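Local coordinates for protein copper-transporting ATPase PAA2, chloroplastic (Arabidopsis thaliana, PDB 5LBK) that transports copper across the chloroplast thylakoid membrane at the expense of ATP, the chain here being its nucleotide-binding (N) domain, at residues G55-E67 with A74-L86. Numbering follows the deposited sequence. Where two conformers were deposited one is given.
Sequences GQLTEPGFGTLAE and AVGSLEWVSDRFL
The indole of W80 lies across G63 and reaches the carboxylate of E59, joining helix 78-84 to the edge of the antiparallel sheet. With CG anti to the backbone N (chi1 -178°), W80 swings from the helix onto the classic beta bulge in which F62 and G63 both face E59. F62 CB sits over the five-membered ring, 3.6 Å from its centroid, and G63 CA lies over the six-membered ring on the same face; both are CH-pi contacts. In the conformer given, R84, bent at chi2 and chi3, brings CD over the rim of the opposite face. W80 NE1 donates to E59 OE1 (2.8 Å), nearly in the indole plane but from above the carboxylate plane. In that conformer R84 NH1 also makes a long salt bridge to E59 OE1 at 3.7 Å, and a water links NH1 to E59 OE2. In the hairpin of strands 63-68 and 71-76, T64 and V75 form an antiparallel hydrogen-bonded pair, and S77 N, at the helix N-cap, donates to F62 O (3.1 Å). L65 CD1 meets A74 CB and F85 CZ. The carboxylate is thus gripped directly by a neutral N-H and, in this conformer, more loosely by the guanidinium, which would probably favour its ionised form.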
loop_
_atom_site.group_PDB
_atom_site.type_symbol
_atom_site.label_atom_id
_atom_site.label_comp_id
_atom_site.label_asym_id
_atom_site.label_seq_id
_atom_site.Cartn_x
_atom_site.Cartn_y
_atom_site.Cartn_z
ATOM N N GLY A 55 12.647 -10.342 -3.846
ATOM C CA GLY A 55 12.673 -9.633 -5.096
ATOM C C GLY A 55 11.663 -8.507 -5.087
ATOM O O GLY A 55 10.594 -8.587 -4.463
ATOM N N GLN A 56 12.015 -7.432 -5.774
ATOM C CA GLN A 56 11.172 -6.249 -5.809
ATOM C C GLN A 56 11.584 -5.457 -7.017
ATOM O O GLN A 56 12.724 -5.586 -7.522
ATOM C CB GLN A 56 11.237 -5.380 -4.542
ATOM C CG GLN A 56 12.515 -4.629 -4.286
ATOM C CD GLN A 56 13.470 -5.376 -3.381
ATOM O OE1 GLN A 56 13.221 -6.511 -2.984
ATOM N NE2 GLN A 56 14.576 -4.737 -3.056
ATOM N N LEU A 57 10.630 -4.655 -7.485
ATOM C CA LEU A 57 10.862 -3.701 -8.555
ATOM C C LEU A 57 10.525 -2.322 -8.039
ATOM O O LEU A 57 9.433 -2.092 -7.507
ATOM C CB LEU A 57 10.006 -4.037 -9.771
ATOM C CG LEU A 57 9.925 -2.985 -10.861
ATOM C CD1 LEU A 57 11.146 -2.978 -11.715
ATOM C CD2 LEU A 57 8.732 -3.231 -11.735
ATOM N N THR A 58 11.444 -1.399 -8.195
ATOM C CA THR A 58 11.230 -0.010 -7.791
ATOM C C THR A 58 11.244 0.881 -9.025
ATOM O O THR A 58 12.204 0.841 -9.805
ATOM C CB THR A 58 12.315 0.457 -6.827
ATOM O OG1 THR A 58 12.275 -0.357 -5.652
ATOM C CG2 THR A 58 12.090 1.917 -6.437
ATOM N N GLU A 59 10.228 1.725 -9.162
ATOM C CA GLU A 59 10.125 2.663 -10.276
ATOM C C GLU A 59 10.146 4.071 -9.697
ATOM O O GLU A 59 9.143 4.541 -9.121
ATOM C CB GLU A 59 8.894 2.396 -11.144
ATOM C CG GLU A 59 9.015 1.039 -11.837
ATOM C CD GLU A 59 8.124 0.870 -13.049
ATOM O OE1 GLU A 59 7.175 1.659 -13.218
ATOM O OE2 GLU A 59 8.391 -0.055 -13.858
ATOM N N PRO A 60 11.307 4.731 -9.731
ATOM C CA PRO A 60 11.479 5.997 -9.008
ATOM C C PRO A 60 10.383 6.994 -9.324
ATOM O O PRO A 60 10.098 7.276 -10.492
ATOM C CB PRO A 60 12.847 6.494 -9.506
ATOM C CG PRO A 60 13.601 5.223 -9.841
ATOM C CD PRO A 60 12.566 4.277 -10.378
ATOM N N GLY A 61 9.816 7.585 -8.279
ATOM C CA GLY A 61 8.741 8.566 -8.422
ATOM C C GLY A 61 7.364 8.010 -8.713
ATOM O O GLY A 61 6.406 8.800 -8.849
ATOM N N PHE A 62 7.212 6.693 -8.782
ATOM C CA PHE A 62 5.939 6.030 -9.023
ATOM C C PHE A 62 5.596 5.070 -7.891
ATOM O O PHE A 62 4.555 5.256 -7.225
ATOM C CB PHE A 62 5.963 5.288 -10.376
ATOM C CG PHE A 62 6.039 6.212 -11.559
ATOM C CD1 PHE A 62 4.898 6.852 -12.024
ATOM C CD2 PHE A 62 7.242 6.479 -12.154
ATOM C CE1 PHE A 62 4.952 7.708 -13.084
ATOM C CE2 PHE A 62 7.326 7.331 -13.227
ATOM C CZ PHE A 62 6.177 7.946 -13.705
ATOM N N GLY A 63 6.448 4.083 -7.617
ATOM C CA GLY A 63 6.166 3.123 -6.556
ATOM C C GLY A 63 7.024 1.887 -6.662
ATOM O O GLY A 63 7.966 1.825 -7.456
ATOM N N THR A 64 6.674 0.900 -5.842
ATOM C CA THR A 64 7.434 -0.322 -5.655
ATOM C C THR A 64 6.478 -1.497 -5.665
ATOM O O THR A 64 5.337 -1.376 -5.227
ATOM C CB THR A 64 8.220 -0.305 -4.334
ATOM O OG1 THR A 64 9.115 0.804 -4.321
ATOM C CG2 THR A 64 9.072 -1.516 -4.145
ATOM N N LEU A 65 6.942 -2.611 -6.223
ATOM C CA LEU A 65 6.142 -3.812 -6.365
ATOM C C LEU A 65 6.968 -5.004 -5.905
ATOM O O LEU A 65 8.166 -5.081 -6.225
ATOM C CB LEU A 65 5.737 -3.937 -7.857
ATOM C CG LEU A 65 5.459 -5.235 -8.621
ATOM C CD1 LEU A 65 3.952 -5.623 -8.486
ATOM C CD2 LEU A 65 5.787 -5.088 -10.073
ATOM N N ALA A 66 6.311 -5.961 -5.246
ATOM C CA ALA A 66 6.982 -7.175 -4.811
ATOM C C ALA A 66 5.941 -8.273 -4.711
ATOM O O ALA A 66 4.750 -8.007 -4.530
ATOM C CB ALA A 66 7.663 -6.999 -3.445
ATOM N N GLU A 67 6.403 -9.516 -4.790
ATOM C CA GLU A 67 5.495 -10.649 -4.681
ATOM C C GLU A 67 5.385 -11.061 -3.214
ATOM O O GLU A 67 6.395 -11.353 -2.561
ATOM C CB GLU A 67 5.973 -11.805 -5.559
ATOM C CG GLU A 67 4.883 -12.795 -5.827
ATOM C CD GLU A 67 5.226 -13.907 -6.807
ATOM O OE1 GLU A 67 6.377 -13.985 -7.313
ATOM O OE2 GLU A 67 4.311 -14.715 -7.059
ATOM N N ALA A 74 1.541 -3.893 -5.043
ATOM C CA ALA A 74 2.154 -2.630 -5.460
ATOM C C ALA A 74 1.780 -1.516 -4.481
ATOM O O ALA A 74 0.659 -1.469 -4.000
ATOM C CB ALA A 74 1.720 -2.293 -6.881
ATOM N N VAL A 75 2.741 -0.643 -4.162
ATOM C CA VAL A 75 2.581 0.491 -3.279
ATOM C C VAL A 75 3.120 1.729 -3.971
ATOM O O VAL A 75 4.237 1.706 -4.481
ATOM C CB VAL A 75 3.335 0.271 -1.944
ATOM C CG1 VAL A 75 3.092 1.429 -1.017
ATOM C CG2 VAL A 75 2.868 -1.003 -1.249
ATOM N N GLY A 76 2.334 2.798 -3.988
ATOM C CA GLY A 76 2.741 3.987 -4.744
ATOM C C GLY A 76 1.576 4.881 -5.050
ATOM O O GLY A 76 0.585 4.916 -4.312
ATOM N N SER A 77 1.742 5.676 -6.106
ATOM C CA SER A 77 0.653 6.596 -6.471
ATOM C C SER A 77 -0.568 5.826 -6.980
ATOM O O SER A 77 -0.476 4.705 -7.450
ATOM C CB SER A 77 1.135 7.563 -7.539
ATOM O OG SER A 77 1.319 6.806 -8.704
ATOM N N LEU A 78 -1.743 6.486 -6.946
ATOM C CA LEU A 78 -2.995 5.818 -7.310
ATOM C C LEU A 78 -2.965 5.277 -8.719
ATOM O O LEU A 78 -3.312 4.109 -8.957
ATOM C CB LEU A 78 -4.173 6.810 -7.141
ATOM C CG LEU A 78 -5.530 6.319 -7.640
ATOM C CD1 LEU A 78 -5.861 4.964 -6.949
ATOM C CD2 LEU A 78 -6.577 7.381 -7.356
ATOM N N GLU A 79 -2.566 6.111 -9.678
ATOM C CA GLU A 79 -2.660 5.700 -11.064
ATOM C C GLU A 79 -1.690 4.560 -11.360
ATOM O O GLU A 79 -2.045 3.603 -12.056
ATOM C CB GLU A 79 -2.420 6.886 -12.001
ATOM C CG GLU A 79 -2.714 6.484 -13.457
ATOM C CD GLU A 79 -2.093 7.402 -14.458
ATOM O OE1 GLU A 79 -1.408 8.362 -14.036
ATOM O OE2 GLU A 79 -2.311 7.155 -15.665
ATOM N N TRP A 80 -0.484 4.626 -10.800
ATOM C CA TRP A 80 0.536 3.619 -11.071
ATOM C C TRP A 80 0.172 2.290 -10.438
ATOM O O TRP A 80 0.297 1.240 -11.086
ATOM C CB TRP A 80 1.892 4.120 -10.578
ATOM C CG TRP A 80 3.022 3.171 -10.865
ATOM C CD1 TRP A 80 3.778 3.120 -11.996
ATOM C CD2 TRP A 80 3.559 2.172 -9.977
ATOM N NE1 TRP A 80 4.748 2.145 -11.872
ATOM C CE2 TRP A 80 4.625 1.545 -10.645
ATOM C CE3 TRP A 80 3.237 1.750 -8.659
ATOM C CZ2 TRP A 80 5.359 0.500 -10.071
ATOM C CZ3 TRP A 80 3.969 0.706 -8.108
ATOM C CH2 TRP A 80 5.018 0.119 -8.795
ATOM N N VAL A 81 -0.344 2.309 -9.183
ATOM C CA VAL A 81 -0.801 1.073 -8.547
ATOM C C VAL A 81 -1.952 0.499 -9.341
ATOM O O VAL A 81 -1.990 -0.701 -9.645
ATOM C CB VAL A 81 -1.187 1.331 -7.079
ATOM C CG1 VAL A 81 -1.847 0.130 -6.459
ATOM C CG2 VAL A 81 0.078 1.662 -6.260
ATOM N N SER A 82 -2.923 1.352 -9.682
ATOM C CA SER A 82 -4.084 0.865 -10.398
ATOM C C SER A 82 -3.679 0.251 -11.722
ATOM O O SER A 82 -4.218 -0.791 -12.138
ATOM C CB SER A 82 -5.052 2.023 -10.595
ATOM O OG SER A 82 -6.142 1.633 -11.368
ATOM N N ASP A 83 -2.701 0.861 -12.391
ATOM C CA ASP A 83 -2.300 0.408 -13.723
ATOM C C ASP A 83 -1.529 -0.904 -13.690
ATOM O O ASP A 83 -1.366 -1.542 -14.724
ATOM C CB ASP A 83 -1.409 1.467 -14.418
ATOM C CG ASP A 83 -2.210 2.644 -14.987
ATOM O OD1 ASP A 83 -3.463 2.533 -15.118
ATOM O OD2 ASP A 83 -1.585 3.694 -15.286
ATOM N N ARG A 84 -1.004 -1.289 -12.536
ATOM C CA ARG A 84 -0.149 -2.462 -12.438
ATOM C C ARG A 84 -0.900 -3.759 -12.688
ATOM O O ARG A 84 -0.295 -4.735 -13.154
ATOM C CB ARG A 84 0.527 -2.555 -11.069
ATOM C CG ARG A 84 1.578 -1.509 -10.752
ATOM C CD ARG A 84 2.526 -1.184 -11.913
ATOM N NE ARG A 84 3.392 -2.297 -12.291
ATOM C CZ ARG A 84 4.428 -2.189 -13.127
ATOM N NH1 ARG A 84 4.724 -1.017 -13.662
ATOM N NH2 ARG A 84 5.167 -3.252 -13.432
ATOM N N PHE A 85 -2.209 -3.804 -12.389
ATOM C CA PHE A 85 -2.957 -5.052 -12.420
ATOM C C PHE A 85 -4.193 -4.936 -13.316
ATOM O O PHE A 85 -4.820 -3.882 -13.393
ATOM C CB PHE A 85 -3.396 -5.455 -11.003
ATOM C CG PHE A 85 -2.264 -5.422 -9.991
ATOM C CD1 PHE A 85 -1.225 -6.289 -10.107
ATOM C CD2 PHE A 85 -2.258 -4.513 -8.934
ATOM C CE1 PHE A 85 -0.167 -6.250 -9.207
ATOM C CE2 PHE A 85 -1.175 -4.501 -8.027
ATOM C CZ PHE A 85 -0.196 -5.361 -8.162
ATOM N N LEU A 86 -4.547 -6.046 -13.965
ATOM C CA LEU A 86 -5.666 -6.031 -14.908
ATOM C C LEU A 86 -6.995 -5.849 -14.185
ATOM O O LEU A 86 -7.914 -5.203 -14.703
ATOM C CB LEU A 86 -5.681 -7.325 -15.730
ATOM C CG LEU A 86 -6.815 -7.479 -16.772
ATOM C CD1 LEU A 86 -6.654 -6.534 -17.954
ATOM C CD2 LEU A 86 -6.926 -8.905 -17.301
HETATM O O HOH W 1 6.944 -1.075 -15.957
#